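PDB 3E8L: serine proteinase inhibitor A from Sagittaria sagittifolia, which inhibits serine proteinases, probably through two reactive sites that let it bind trypsin and chymotrypsin at the same time, and kallikrein weakly. Local coordinates for residues A[93-105]-A[117-131]. The protein carries 2 engineered substitutions. Sequence-based numbering, arbitrary orientation.
Sequences VPLICDTAWSIGK and ITAGDYFYLNNFSWF
Ser102 lies between two parts of 117-131. Its N and O pair with Thr118 O and N as an antiparallel hydrogen-bonded pair, with Thr118 N 2.7 Å from Ser102 O. Ser129 comes from the other direction. Its N meets Trp101 O in the carbonyl plane, on a lone pair, and its OG accepts a hydrogen bond from Ile103 N, 2.9 Å away. Trp101 turns its six-membered ring edge-on to the face of Phe131, with planes at 82°. Ile117 CG2 touches Trp101 CE3. Asp98 N donates a nearly straight bond of 3.0 Å to Asp121 O. With CG set between the backbone N and the carbonyl carbon (chi1 61°), the Asp98 carboxylate reaches Asp121 and the CA of Phe123. OD1 accepts a weak bond from Asp121 N. A water 2.6 Å from Asp98 OD1 also donates to Asn127 O. Replacing Asp98 with an alanine would take away the carboxylate, and is likely to cost Asp121 N its weak acceptor and the water its link to 93-105. Farther along, Phe123 N donates to Ile96 O at 2.7 Å, and Ile96 CD1 packs on Tyr122 and Tyr124. In this Kunitz-family beta-trefoil, strand 113-119 pairs with 101-103 and 52-57, while Trp101 also meets Phe87 of strand 84-89.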
loop_
_atom_site.group_PDB
_atom_site.type_symbol
_atom_site.label_atom_id
_atom_site.label_comp_id
_atom_site.label_asym_id
_atom_site.label_seq_id
_atom_site.Cartn_x
_atom_site.Cartn_y
_atom_site.Cartn_z
ATOM N N VAL A 93 0.089 -14.373 -11.170
ATOM C CA VAL A 93 -0.305 -14.577 -9.777
ATOM C C VAL A 93 -1.742 -15.095 -9.691
ATOM O O VAL A 93 -2.562 -14.744 -10.525
ATOM C CB VAL A 93 -0.105 -13.240 -9.021
ATOM C CG1 VAL A 93 -1.404 -12.596 -8.679
ATOM C CG2 VAL A 93 0.780 -13.427 -7.823
ATOM N N PRO A 94 -2.053 -15.962 -8.708
ATOM C CA PRO A 94 -3.468 -16.303 -8.506
ATOM C C PRO A 94 -4.213 -15.069 -7.995
ATOM O O PRO A 94 -3.636 -14.306 -7.212
ATOM C CB PRO A 94 -3.418 -17.386 -7.430
ATOM C CG PRO A 94 -2.154 -17.119 -6.672
ATOM C CD PRO A 94 -1.184 -16.578 -7.685
ATOM N N LEU A 95 -5.464 -14.862 -8.422
ATOM C CA LEU A 95 -6.095 -13.534 -8.228
ATOM C C LEU A 95 -6.400 -13.157 -6.773
ATOM O O LEU A 95 -6.641 -11.995 -6.478
ATOM C CB LEU A 95 -7.276 -13.277 -9.172
ATOM C CG LEU A 95 -6.960 -13.319 -10.676
ATOM C CD1 LEU A 95 -8.169 -12.903 -11.491
ATOM C CD2 LEU A 95 -5.729 -12.468 -11.045
ATOM N N ILE A 96 -6.350 -14.125 -5.860
ATOM C CA ILE A 96 -6.429 -13.799 -4.447
ATOM C C ILE A 96 -5.155 -13.040 -3.940
ATOM O O ILE A 96 -5.174 -12.401 -2.877
ATOM C CB ILE A 96 -6.793 -15.054 -3.607
ATOM C CG1 ILE A 96 -7.431 -14.656 -2.258
ATOM C CG2 ILE A 96 -5.583 -15.997 -3.480
ATOM C CD1 ILE A 96 -7.622 -15.797 -1.242
ATOM N N CYS A 97 -4.094 -13.035 -4.717
ATOM C CA CYS A 97 -2.876 -12.387 -4.286
ATOM C C CYS A 97 -2.543 -11.104 -5.047
ATOM O O CYS A 97 -2.693 -11.057 -6.243
ATOM C CB CYS A 97 -1.712 -13.384 -4.411
ATOM S SG CYS A 97 -1.783 -14.827 -3.345
ATOM N N ASP A 98 -2.086 -10.069 -4.344
ATOM C CA ASP A 98 -1.465 -8.929 -4.980
ATOM C C ASP A 98 0.046 -9.127 -4.961
ATOM O O ASP A 98 0.539 -10.174 -4.563
ATOM C CB ASP A 98 -1.885 -7.600 -4.344
ATOM C CG ASP A 98 -1.495 -7.490 -2.887
ATOM O OD1 ASP A 98 -0.336 -7.784 -2.549
ATOM O OD2 ASP A 98 -2.349 -7.085 -2.078
ATOM N N THR A 99 0.772 -8.118 -5.408
ATOM C CA THR A 99 2.205 -8.191 -5.602
ATOM C C THR A 99 2.885 -6.907 -5.071
ATOM O O THR A 99 4.037 -6.611 -5.417
ATOM C CB THR A 99 2.560 -8.395 -7.117
ATOM O OG1 THR A 99 2.097 -7.267 -7.865
ATOM C CG2 THR A 99 1.936 -9.654 -7.683
ATOM N N ALA A 100 2.173 -6.137 -4.250
ATOM C CA ALA A 100 2.724 -4.887 -3.721
ATOM C C ALA A 100 3.822 -5.187 -2.690
ATOM O O ALA A 100 3.755 -6.191 -1.975
ATOM C CB ALA A 100 1.626 -4.036 -3.124
ATOM N N TRP A 101 4.830 -4.334 -2.631
ATOM C CA TRP A 101 5.915 -4.494 -1.682
ATOM C C TRP A 101 5.471 -4.047 -0.319
ATOM O O TRP A 101 4.626 -3.157 -0.208
ATOM C CB TRP A 101 7.096 -3.606 -2.071
ATOM C CG TRP A 101 7.866 -4.031 -3.246
ATOM C CD1 TRP A 101 7.446 -4.840 -4.267
ATOM C CD2 TRP A 101 9.207 -3.634 -3.573
ATOM N NE1 TRP A 101 8.461 -4.995 -5.194
ATOM C CE2 TRP A 101 9.545 -4.254 -4.790
ATOM C CE3 TRP A 101 10.157 -2.832 -2.944
ATOM C CZ2 TRP A 101 10.787 -4.090 -5.384
ATOM C CZ3 TRP A 101 11.383 -2.665 -3.545
ATOM C CH2 TRP A 101 11.691 -3.293 -4.743
ATOM N N SER A 102 6.054 -4.628 0.735
ATOM C CA SER A 102 5.952 -3.979 2.051
ATOM C C SER A 102 7.027 -4.315 3.072
ATOM O O SER A 102 7.795 -5.260 2.894
ATOM C CB SER A 102 4.544 -4.125 2.654
ATOM O OG SER A 102 4.219 -5.454 2.856
ATOM N N ILE A 103 7.090 -3.500 4.121
ATOM C CA ILE A 103 7.982 -3.721 5.230
ATOM C C ILE A 103 7.471 -4.903 6.025
ATOM O O ILE A 103 6.360 -4.907 6.529
ATOM C CB ILE A 103 8.046 -2.513 6.153
ATOM C CG1 ILE A 103 8.253 -1.244 5.340
ATOM C CG2 ILE A 103 9.189 -2.683 7.149
ATOM C CD1 ILE A 103 7.923 -0.011 6.093
ATOM N N GLY A 104 8.294 -5.916 6.137
ATOM C CA GLY A 104 7.879 -7.106 6.837
ATOM C C GLY A 104 8.269 -7.079 8.294
ATOM O O GLY A 104 9.210 -6.378 8.693
ATOM N N LYS A 105 7.517 -7.852 9.073
ATOM C CA LYS A 105 7.814 -8.185 10.458
ATOM C C LYS A 105 9.270 -8.658 10.530
ATOM O O LYS A 105 9.726 -9.391 9.648
ATOM C CB LYS A 105 6.858 -9.313 10.865
ATOM C CG LYS A 105 7.072 -9.938 12.220
ATOM C CD LYS A 105 5.870 -10.827 12.567
ATOM C CE LYS A 105 5.802 -11.118 14.052
ATOM N NZ LYS A 105 4.433 -11.559 14.431
ATOM N N ILE A 117 11.982 -6.671 3.247
ATOM C CA ILE A 117 10.971 -6.130 2.362
ATOM C C ILE A 117 10.342 -7.367 1.734
ATOM O O ILE A 117 11.058 -8.256 1.249
ATOM C CB ILE A 117 11.571 -5.238 1.248
ATOM C CG1 ILE A 117 12.468 -4.151 1.845
ATOM C CG2 ILE A 117 10.465 -4.615 0.423
ATOM C CD1 ILE A 117 11.834 -3.392 2.994
ATOM N N THR A 118 9.016 -7.448 1.783
ATOM C CA THR A 118 8.310 -8.574 1.189
ATOM C C THR A 118 7.514 -8.059 -0.005
ATOM O O THR A 118 7.472 -6.843 -0.243
ATOM C CB THR A 118 7.409 -9.332 2.219
ATOM O OG1 THR A 118 6.385 -8.457 2.709
ATOM C CG2 THR A 118 8.237 -9.836 3.380
ATOM N N ALA A 119 6.912 -8.968 -0.764
ATOM C CA ALA A 119 6.055 -8.577 -1.855
ATOM C C ALA A 119 4.913 -9.541 -1.934
ATOM O O ALA A 119 5.114 -10.761 -1.974
ATOM C CB ALA A 119 6.823 -8.587 -3.166
ATOM N N GLY A 120 3.706 -9.001 -1.982
ATOM C CA GLY A 120 2.528 -9.815 -2.177
ATOM C C GLY A 120 1.856 -10.160 -0.871
ATOM O O GLY A 120 2.522 -10.354 0.143
ATOM N N ASP A 121 0.534 -10.232 -0.900
ATOM C CA ASP A 121 -0.263 -10.683 0.246
ATOM C C ASP A 121 -1.674 -10.892 -0.282
ATOM O O ASP A 121 -1.981 -10.510 -1.417
ATOM C CB ASP A 121 -0.257 -9.625 1.364
ATOM C CG ASP A 121 -0.363 -10.223 2.766
ATOM O OD1 ASP A 121 -0.729 -11.402 2.932
ATOM O OD2 ASP A 121 -0.086 -9.476 3.727
ATOM N N TYR A 122 -2.526 -11.518 0.516
ATOM C CA TYR A 122 -3.927 -11.648 0.161
ATOM C C TYR A 122 -4.468 -10.263 -0.185
ATOM O O TYR A 122 -4.333 -9.330 0.612
ATOM C CB TYR A 122 -4.675 -12.229 1.347
ATOM C CG TYR A 122 -4.310 -13.661 1.656
ATOM C CD1 TYR A 122 -4.589 -14.685 0.736
ATOM C CD2 TYR A 122 -3.711 -14.010 2.866
ATOM C CE1 TYR A 122 -4.281 -15.998 1.005
ATOM C CE2 TYR A 122 -3.394 -15.347 3.152
ATOM C CZ TYR A 122 -3.679 -16.328 2.207
ATOM O OH TYR A 122 -3.387 -17.648 2.441
ATOM N N PHE A 123 -5.060 -10.107 -1.370
ATOM C CA PHE A 123 -5.443 -8.766 -1.844
ATOM C C PHE A 123 -6.283 -7.997 -0.828
ATOM O O PHE A 123 -6.168 -6.773 -0.739
ATOM C CB PHE A 123 -6.202 -8.827 -3.166
ATOM C CG PHE A 123 -7.624 -9.303 -3.021
ATOM C CD1 PHE A 123 -7.907 -10.661 -2.877
ATOM C CD2 PHE A 123 -8.677 -8.391 -3.011
ATOM C CE1 PHE A 123 -9.222 -11.098 -2.736
ATOM C CE2 PHE A 123 -9.997 -8.823 -2.867
ATOM C CZ PHE A 123 -10.270 -10.170 -2.725
ATOM N N TYR A 124 -7.123 -8.723 -0.080
ATOM C CA TYR A 124 -8.150 -8.120 0.780
ATOM C C TYR A 124 -7.595 -7.485 2.059
ATOM O O TYR A 124 -8.304 -6.736 2.735
ATOM C CB TYR A 124 -9.242 -9.141 1.130
ATOM C CG TYR A 124 -8.699 -10.450 1.682
ATOM C CD1 TYR A 124 -8.257 -10.541 2.996
ATOM C CD2 TYR A 124 -8.627 -11.597 0.884
ATOM C CE1 TYR A 124 -7.751 -11.714 3.507
ATOM C CE2 TYR A 124 -8.115 -12.800 1.394
ATOM C CZ TYR A 124 -7.688 -12.849 2.714
ATOM O OH TYR A 124 -7.178 -14.007 3.254
ATOM N N LEU A 125 -6.343 -7.796 2.399
ATOM C CA LEU A 125 -5.706 -7.230 3.587
ATOM C C LEU A 125 -5.218 -5.850 3.211
ATOM O O LEU A 125 -4.878 -5.014 4.059
ATOM C CB LEU A 125 -4.529 -8.086 4.036
ATOM C CG LEU A 125 -4.829 -9.518 4.498
ATOM C CD1 LEU A 125 -3.518 -10.260 4.840
ATOM C CD2 LEU A 125 -5.806 -9.546 5.667
ATOM N N ASN A 126 -5.175 -5.628 1.904
ATOM C CA ASN A 126 -4.750 -4.364 1.353
ATOM C C ASN A 126 -3.413 -3.865 1.915
ATOM O O ASN A 126 -3.243 -2.668 2.148
ATOM C CB ASN A 126 -5.846 -3.328 1.567
ATOM C CG ASN A 126 -5.744 -2.199 0.590
ATOM O OD1 ASN A 126 -5.756 -2.432 -0.631
ATOM N ND2 ASN A 126 -5.611 -0.959 1.104
ATOM N N ASN A 127 -2.479 -4.784 2.136
ATOM C CA ASN A 127 -1.169 -4.453 2.720
ATOM C C ASN A 127 -0.185 -3.952 1.679
ATOM O O ASN A 127 -0.040 -4.541 0.603
ATOM C CB ASN A 127 -0.542 -5.661 3.430
ATOM C CG ASN A 127 -1.313 -6.084 4.660
ATOM O OD1 ASN A 127 -2.037 -5.291 5.258
ATOM N ND2 ASN A 127 -1.173 -7.344 5.037
ATOM N N PHE A 128 0.468 -2.843 1.985
ATOM C CA PHE A 128 1.593 -2.421 1.186
ATOM C C PHE A 128 2.275 -1.307 1.928
ATOM O O PHE A 128 1.669 -0.650 2.763
ATOM C CB PHE A 128 1.183 -1.975 -0.218
ATOM C CG PHE A 128 0.257 -0.816 -0.235
ATOM C CD1 PHE A 128 -1.114 -0.990 -0.053
ATOM C CD2 PHE A 128 0.733 0.465 -0.459
ATOM C CE1 PHE A 128 -1.986 0.101 -0.065
ATOM C CE2 PHE A 128 -0.154 1.551 -0.484
ATOM C CZ PHE A 128 -1.498 1.364 -0.281
ATOM N N SER A 129 3.548 -1.119 1.630
ATOM C CA SER A 129 4.256 0.008 2.171
ATOM C C SER A 129 4.525 1.010 1.057
ATOM O O SER A 129 4.180 0.786 -0.108
ATOM C CB SER A 129 5.519 -0.474 2.872
ATOM O OG SER A 129 5.145 -1.405 3.881
ATOM N N TRP A 130 5.107 2.131 1.439
ATOM C CA TRP A 130 5.287 3.247 0.550
ATOM C C TRP A 130 6.780 3.438 0.402
ATOM O O TRP A 130 7.482 3.665 1.385
ATOM C CB TRP A 130 4.646 4.486 1.168
ATOM C CG TRP A 130 3.128 4.471 1.210
ATOM C CD1 TRP A 130 2.323 4.215 2.298
ATOM C CD2 TRP A 130 2.238 4.737 0.109
ATOM N NE1 TRP A 130 0.986 4.317 1.939
ATOM C CE2 TRP A 130 0.909 4.628 0.606
ATOM C CE3 TRP A 130 2.435 5.054 -1.246
ATOM C CZ2 TRP A 130 -0.208 4.830 -0.204
ATOM C CZ3 TRP A 130 1.322 5.263 -2.046
ATOM C CH2 TRP A 130 0.014 5.148 -1.527
ATOM N N PHE A 131 7.277 3.334 -0.824
ATOM C CA PHE A 131 8.703 3.431 -1.051
ATOM C C PHE A 131 9.108 4.712 -1.761
ATOM O O PHE A 131 8.378 5.254 -2.596
ATOM C CB PHE A 131 9.212 2.175 -1.744
ATOM C CG PHE A 131 8.961 0.938 -0.945
ATOM C CD1 PHE A 131 9.983 0.360 -0.195
ATOM C CD2 PHE A 131 7.695 0.363 -0.909
ATOM C CE1 PHE A 131 9.752 -0.792 0.568
ATOM C CE2 PHE A 131 7.461 -0.781 -0.154
ATOM C CZ PHE A 131 8.492 -1.348 0.587
HETATM O O HOH W 1 0.599 -7.015 -0.222
#